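Side-chain contact in putative exported protein (Bordetella pertussis Tohama I, PDB 2PFY), which binds pyroglutamic acid as an extracytoplasmic solute receptor and probably delivers it to a tripartite ATP-independent periplasmic transporter: residues Asn90-Leu95 and Ile206-Val211. Residues are numbered along the deposited sequence; the frame is centred on the assembly and turned at random.
Sequences NESEKL and IPQSFV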
# COMPACT_ATOMS: atom_id res chain seq x y z
N ASN A 90 -14.42 5.41 3.12
CA ASN A 90 -15.61 4.59 3.49
C ASN A 90 -15.80 3.45 2.50
O ASN A 90 -16.00 2.31 2.90
CB ASN A 90 -16.89 5.45 3.59
CG ASN A 90 -16.98 6.23 4.91
OD1 ASN A 90 -16.08 6.18 5.77
ND2 ASN A 90 -18.07 6.97 5.07
N GLU A 91 -15.68 3.74 1.21
CA GLU A 91 -15.70 2.67 0.19
C GLU A 91 -14.52 1.71 0.38
O GLU A 91 -14.71 0.49 0.27
CB GLU A 91 -15.67 3.23 -1.22
CG GLU A 91 -16.93 3.91 -1.67
CD GLU A 91 -16.72 4.61 -3.00
OE1 GLU A 91 -15.92 5.57 -3.07
OE2 GLU A 91 -17.35 4.18 -3.98
N SER A 92 -13.31 2.25 0.60
CA SER A 92 -12.10 1.43 0.79
C SER A 92 -12.30 0.43 1.92
O SER A 92 -11.93 -0.75 1.80
CB SER A 92 -10.87 2.33 1.05
OG SER A 92 -9.65 1.58 1.00
N GLU A 93 -12.88 0.92 3.01
CA GLU A 93 -13.11 0.15 4.21
C GLU A 93 -14.07 -1.02 3.98
O GLU A 93 -13.85 -2.12 4.48
CB GLU A 93 -13.59 1.04 5.35
CG GLU A 93 -13.56 0.30 6.70
CD GLU A 93 -14.12 1.09 7.86
OE1 GLU A 93 -14.32 2.32 7.75
OE2 GLU A 93 -14.35 0.45 8.91
N LYS A 94 -15.12 -0.77 3.19
CA LYS A 94 -16.09 -1.77 2.82
C LYS A 94 -15.43 -2.78 1.90
O LYS A 94 -15.58 -3.99 2.08
CB LYS A 94 -17.29 -1.11 2.13
CG LYS A 94 -18.45 -2.08 1.77
CD LYS A 94 -19.72 -1.27 1.39
CE LYS A 94 -20.92 -2.21 1.12
NZ LYS A 94 -20.76 -3.56 1.78
N LEU A 95 -14.66 -2.28 0.93
CA LEU A 95 -13.89 -3.16 0.06
C LEU A 95 -12.93 -4.06 0.87
O LEU A 95 -12.80 -5.26 0.60
CB LEU A 95 -13.15 -2.36 -1.03
CG LEU A 95 -12.31 -3.13 -2.07
CD1 LEU A 95 -13.16 -4.20 -2.85
CD2 LEU A 95 -11.58 -2.22 -3.04
N ILE A 206 -7.15 3.54 -3.05
CA ILE A 206 -6.51 3.55 -1.75
C ILE A 206 -5.91 2.15 -1.43
O ILE A 206 -6.64 1.22 -1.02
CB ILE A 206 -7.33 4.31 -0.59
CG1 ILE A 206 -7.65 3.45 0.58
CG2 ILE A 206 -8.47 5.29 -1.03
CD1 ILE A 206 -6.53 3.32 1.43
N PRO A 207 -4.58 2.01 -1.66
CA PRO A 207 -3.97 0.68 -1.57
C PRO A 207 -3.71 0.35 -0.10
O PRO A 207 -3.44 1.25 0.71
CB PRO A 207 -2.69 0.81 -2.40
CG PRO A 207 -2.28 2.34 -2.19
CD PRO A 207 -3.60 3.07 -2.00
N GLN A 208 -3.87 -0.91 0.24
CA GLN A 208 -3.67 -1.37 1.61
C GLN A 208 -2.26 -1.87 1.80
O GLN A 208 -1.59 -2.30 0.87
CB GLN A 208 -4.60 -2.52 1.94
CG GLN A 208 -6.08 -2.21 1.75
CD GLN A 208 -6.58 -1.06 2.60
OE1 GLN A 208 -6.20 -0.89 3.74
NE2 GLN A 208 -7.48 -0.28 2.05
N SER A 209 -1.82 -1.82 3.04
CA SER A 209 -0.57 -2.44 3.45
C SER A 209 -0.94 -3.51 4.48
O SER A 209 -1.91 -3.34 5.23
CB SER A 209 0.30 -1.32 4.01
OG SER A 209 0.93 -1.70 5.19
N PHE A 210 -0.24 -4.63 4.53
CA PHE A 210 -0.51 -5.57 5.63
C PHE A 210 0.71 -6.15 6.32
O PHE A 210 1.83 -6.04 5.80
CB PHE A 210 -1.59 -6.68 5.31
CG PHE A 210 -1.24 -7.64 4.17
CD1 PHE A 210 -2.23 -8.51 3.69
CD2 PHE A 210 0.04 -7.65 3.55
CE1 PHE A 210 -1.97 -9.42 2.61
CE2 PHE A 210 0.31 -8.55 2.50
CZ PHE A 210 -0.72 -9.44 2.01
N VAL A 211 0.47 -6.74 7.48
CA VAL A 211 1.50 -7.33 8.29
C VAL A 211 1.19 -8.82 8.31
O VAL A 211 0.09 -9.25 8.67
CB VAL A 211 1.55 -6.73 9.70
CG1 VAL A 211 2.44 -7.59 10.68
CG2 VAL A 211 2.08 -5.29 9.62
O HOH W 1 -9.08 0.40 -1.37
O HOH W 2 -9.68 -1.80 0.18
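S92, on the first turns of helix 89-108, points its short side chain at I206 and Q208, where the chain enters strand 208-214. Its CB faces I206 CG1, but that branch is modelled too close to the serine for the spacing to be trusted, and the placing of I206 CG1 is doubtful. From CB the serine turns OG anti to its own backbone N (chi1 -169°), which carries the oxygen away from the helix and toward the other segment. There S92 OG hydrogen-bonds to water 1 at 2.7 Å, and the same water donates to I206 O over 2.6 Å, linking the helix hydroxyl to the backbone just before the strand. The amide end of Q208 comes in as well: the chain folds back at chi2 (-60°) and brings Q208 NE2 to 3.0 Å from S92 OG. Water 2 makes a second bridge, donating to S92 O at 3.0 Å and accepting a weak bond from Q208 NE2 at 3.3 Å. The two waters themselves, water 1 O and water 2 O, lie 2.8 Å apart. Two single-water bridges, the second of them weak at its glutamine end, thus join S92 to the other segment in a buried place, one from its hydroxyl and one from its carbonyl. Q208 pairs through its backbone with V67, and its N also bonds D80 OD2, while P207 touches bound pyroglutamic acid. The contact packs a helix against the beginning of strand 208-214, which runs antiparallel between strands 62-66 and 112-119; this 2-1-3-5-4 sheet order is characteristic of a lobe of the type II periplasmic binding protein fold, here beside the ligand cleft of a DctP receptor.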